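HPT domain (Escherichia coli, PDB 2A0B) passes phosphoryl groups through a histidine as the phosphotransfer domain of the sensor kinase ArcB, which activates ArcA by a four-step phosphorelay. Local coordinates at residues A[36-47]-A[59-70]. Residues are numbered along the deposited sequence; the frame is centred on the assembly and turned at random.
Sequences FEKMMPGYVSVL and IVEEGHKIKGAA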
# COMPACT_ATOMS: atom_id res chain seq x y z
N PHE A 36 10.23 -0.42 -0.81
CA PHE A 36 8.83 0.13 -0.95
C PHE A 36 8.89 1.64 -0.69
O PHE A 36 8.27 2.37 -1.50
CB PHE A 36 7.94 -0.58 0.03
CG PHE A 36 6.47 -0.14 -0.02
CD1 PHE A 36 5.63 -0.70 -0.95
CD2 PHE A 36 6.04 0.78 0.91
CE1 PHE A 36 4.28 -0.28 -0.94
CE2 PHE A 36 4.70 1.21 0.89
CZ PHE A 36 3.84 0.66 -0.02
N GLU A 37 9.57 2.03 0.39
CA GLU A 37 9.61 3.50 0.63
C GLU A 37 10.23 4.31 -0.45
O GLU A 37 9.93 5.48 -0.73
CB GLU A 37 10.47 3.77 1.88
CG GLU A 37 9.92 3.38 3.22
CD GLU A 37 10.94 3.89 4.25
OE1 GLU A 37 10.94 5.09 4.51
OE2 GLU A 37 11.79 3.12 4.68
N LYS A 38 11.27 3.79 -1.19
CA LYS A 38 11.86 4.55 -2.25
C LYS A 38 11.00 4.62 -3.51
O LYS A 38 11.20 5.54 -4.28
CB LYS A 38 13.28 4.06 -2.58
CG LYS A 38 13.53 3.11 -3.70
CD LYS A 38 15.04 3.05 -4.01
CE LYS A 38 15.60 1.68 -3.67
NZ LYS A 38 17.07 1.68 -3.95
N MET A 39 10.11 3.60 -3.69
CA MET A 39 9.35 3.61 -4.93
C MET A 39 7.99 4.34 -4.80
O MET A 39 7.50 4.84 -5.81
CB MET A 39 9.00 2.18 -5.37
CG MET A 39 10.28 1.31 -5.54
SD MET A 39 11.46 1.94 -6.72
CE MET A 39 10.57 1.94 -8.22
N MET A 40 7.52 4.37 -3.56
CA MET A 40 6.15 4.92 -3.38
C MET A 40 5.99 6.36 -3.79
O MET A 40 4.93 6.67 -4.41
CB MET A 40 5.66 4.67 -1.97
CG MET A 40 4.84 3.44 -1.68
SD MET A 40 3.37 3.27 -2.75
CE MET A 40 2.04 3.88 -1.69
N PRO A 41 6.93 7.25 -3.57
CA PRO A 41 6.76 8.62 -4.04
C PRO A 41 6.44 8.69 -5.52
O PRO A 41 5.51 9.40 -6.01
CB PRO A 41 8.06 9.36 -3.71
CG PRO A 41 8.61 8.57 -2.59
CD PRO A 41 8.20 7.11 -2.83
N GLY A 42 7.15 7.94 -6.37
CA GLY A 42 6.93 7.89 -7.77
C GLY A 42 5.63 7.21 -8.15
O GLY A 42 4.96 7.65 -9.11
N TYR A 43 5.19 6.16 -7.46
CA TYR A 43 3.96 5.46 -7.73
C TYR A 43 2.76 6.46 -7.44
O TYR A 43 1.86 6.45 -8.25
CB TYR A 43 3.76 4.18 -6.93
CG TYR A 43 4.79 3.04 -7.25
CD1 TYR A 43 5.60 3.14 -8.33
CD2 TYR A 43 4.77 2.00 -6.33
CE1 TYR A 43 6.51 2.07 -8.60
CE2 TYR A 43 5.67 0.89 -6.57
CZ TYR A 43 6.45 1.07 -7.67
OH TYR A 43 7.36 -0.01 -7.99
N VAL A 44 2.94 7.18 -6.35
CA VAL A 44 1.77 8.09 -6.03
C VAL A 44 1.76 9.23 -7.02
O VAL A 44 0.66 9.59 -7.50
CB VAL A 44 1.89 8.52 -4.59
CG1 VAL A 44 0.91 9.71 -4.31
CG2 VAL A 44 1.56 7.44 -3.57
N SER A 45 2.91 9.76 -7.45
CA SER A 45 2.94 10.79 -8.46
C SER A 45 2.33 10.33 -9.77
O SER A 45 1.63 11.07 -10.49
CB SER A 45 4.35 11.35 -8.66
OG SER A 45 4.82 11.84 -7.41
N VAL A 46 2.55 9.07 -10.19
CA VAL A 46 1.95 8.54 -11.41
C VAL A 46 0.43 8.42 -11.23
O VAL A 46 -0.29 8.75 -12.17
CB VAL A 46 2.54 7.17 -11.80
CG1 VAL A 46 1.75 6.49 -12.91
CG2 VAL A 46 3.99 7.41 -12.24
N LEU A 47 -0.07 7.97 -10.08
CA LEU A 47 -1.49 7.92 -9.81
C LEU A 47 -2.10 9.33 -10.02
O LEU A 47 -3.12 9.39 -10.71
CB LEU A 47 -1.89 7.55 -8.38
CG LEU A 47 -2.04 6.08 -8.04
CD1 LEU A 47 -2.26 5.91 -6.55
CD2 LEU A 47 -3.19 5.46 -8.86
N ILE A 59 -4.73 4.82 -14.22
CA ILE A 59 -5.05 4.72 -12.82
C ILE A 59 -5.21 3.29 -12.35
O ILE A 59 -4.66 2.93 -11.30
CB ILE A 59 -6.40 5.46 -12.48
CG1 ILE A 59 -6.25 6.95 -12.80
CG2 ILE A 59 -6.83 5.18 -11.05
CD1 ILE A 59 -7.67 7.59 -12.74
N VAL A 60 -5.89 2.43 -13.09
CA VAL A 60 -6.11 1.05 -12.68
C VAL A 60 -4.74 0.32 -12.72
O VAL A 60 -4.57 -0.49 -11.81
CB VAL A 60 -7.12 0.41 -13.66
CG1 VAL A 60 -7.19 -1.11 -13.50
CG2 VAL A 60 -8.50 1.03 -13.41
N GLU A 61 -3.93 0.59 -13.70
CA GLU A 61 -2.63 -0.13 -13.79
C GLU A 61 -1.71 0.21 -12.62
O GLU A 61 -1.13 -0.67 -11.98
CB GLU A 61 -1.95 0.21 -15.12
CG GLU A 61 -2.17 -0.89 -16.15
CD GLU A 61 -2.13 -0.42 -17.59
OE1 GLU A 61 -1.54 0.65 -17.85
OE2 GLU A 61 -2.70 -1.11 -18.47
N GLU A 62 -1.70 1.49 -12.23
CA GLU A 62 -0.84 1.91 -11.10
C GLU A 62 -1.43 1.42 -9.82
O GLU A 62 -0.74 1.01 -8.83
CB GLU A 62 -0.61 3.43 -11.16
CG GLU A 62 0.63 3.85 -10.38
CD GLU A 62 1.94 3.41 -11.05
OE1 GLU A 62 1.93 2.86 -12.16
OE2 GLU A 62 2.98 3.62 -10.41
N GLY A 63 -2.78 1.42 -9.65
CA GLY A 63 -3.41 0.85 -8.48
C GLY A 63 -2.96 -0.65 -8.26
O GLY A 63 -2.73 -1.04 -7.17
N HIS A 64 -3.01 -1.39 -9.37
CA HIS A 64 -2.62 -2.82 -9.30
C HIS A 64 -1.15 -2.95 -8.90
O HIS A 64 -0.89 -3.88 -8.10
CB HIS A 64 -2.80 -3.33 -10.74
CG HIS A 64 -2.50 -4.82 -10.85
ND1 HIS A 64 -3.25 -5.79 -10.27
CD2 HIS A 64 -1.44 -5.40 -11.48
CE1 HIS A 64 -2.70 -7.00 -10.55
NE2 HIS A 64 -1.64 -6.74 -11.27
N LYS A 65 -0.31 -2.11 -9.42
CA LYS A 65 1.12 -2.18 -9.04
C LYS A 65 1.31 -1.92 -7.55
O LYS A 65 1.97 -2.67 -6.81
CB LYS A 65 1.90 -1.21 -9.89
CG LYS A 65 3.42 -1.33 -9.97
CD LYS A 65 4.01 -0.14 -10.71
CE LYS A 65 3.50 -0.08 -12.14
NZ LYS A 65 3.97 1.12 -12.88
N ILE A 66 0.61 -0.86 -7.04
CA ILE A 66 0.74 -0.63 -5.60
C ILE A 66 0.15 -1.69 -4.79
O ILE A 66 0.64 -2.03 -3.67
CB ILE A 66 0.05 0.78 -5.32
CG1 ILE A 66 0.89 1.87 -5.93
CG2 ILE A 66 -0.08 0.97 -3.83
CD1 ILE A 66 0.10 3.20 -6.10
N LYS A 67 -1.00 -2.33 -5.10
CA LYS A 67 -1.67 -3.37 -4.42
C LYS A 67 -0.61 -4.55 -4.19
O LYS A 67 -0.55 -5.02 -3.09
CB LYS A 67 -2.87 -3.90 -5.20
CG LYS A 67 -3.54 -5.05 -4.50
CD LYS A 67 -4.57 -5.77 -5.35
CE LYS A 67 -5.16 -6.99 -4.62
NZ LYS A 67 -5.98 -7.73 -5.64
N GLY A 68 -0.01 -4.83 -5.34
CA GLY A 68 0.97 -5.98 -5.20
C GLY A 68 2.14 -5.61 -4.30
O GLY A 68 2.58 -6.46 -3.46
N ALA A 69 2.71 -4.45 -4.51
CA ALA A 69 3.86 -3.93 -3.76
C ALA A 69 3.56 -3.91 -2.30
O ALA A 69 4.23 -4.42 -1.41
CB ALA A 69 4.37 -2.61 -4.28
N ALA A 70 2.41 -3.24 -1.92
CA ALA A 70 2.07 -3.24 -0.52
C ALA A 70 1.76 -4.53 0.14
O ALA A 70 2.08 -4.82 1.28
CB ALA A 70 0.79 -2.29 -0.39
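Y43 meets the helix of 59-70 with CG anti to its own carbonyl carbon (chi1 -65°), while K65 answers with CG anti to its backbone N, and together these torsions lay the lysine's methylenes across the phenol ring. In the conformer described here, one of two for this lysine, K65 CD stands 4.2 Å from the centroid of the Y43 ring, over one face, in a CH-pi contact; M39 O lies above the opposite face. A bend at chi3 then turns the lysine back along its own helix, where K65 NZ forms a salt bridge with E62 OE1 at 2.8 Å, one turn earlier. Lysine suits this border because its aliphatic part packs on the ring while its charge pairs with the glutamate. E62, bent at chi2, lies between Y43 and V46: E62 OE2 comes within 3.4 Å of Y43 CD1, with ring and carboxylate planes 77° apart, and V46 CG1 rests 3.6 Å from E62 CD. In this conformer the salt bridge would be expected to ease the cost of keeping the acid among apolar groups.

Helices 26-52 and 56-72 are neighbouring antiparallel members of the HPt four-helix bundle, their axes here 9.6 Å apart at 156°. Knobs-into-holes packing joins them: Y43 enters a hole formed by E62, K65, I66 and A69, and L47 the next, among I59, E62, G63 and I66. Branched L47 and I66 meet tip to tip, L47 CD1 to I66 CD1 at 3.6 Å, while L47 CD2 lies against the backbone at I59 O and G63 N. At the other end the flat F36 ring needs small neighbours, and A69 and A70 allow F36 CE1 to come 3.6 Å from A70 N. H64, the phosphorylation site, is carried on helix 56-72 but takes no part in this contact; its ND1 is hydrogen-bonded to Q86.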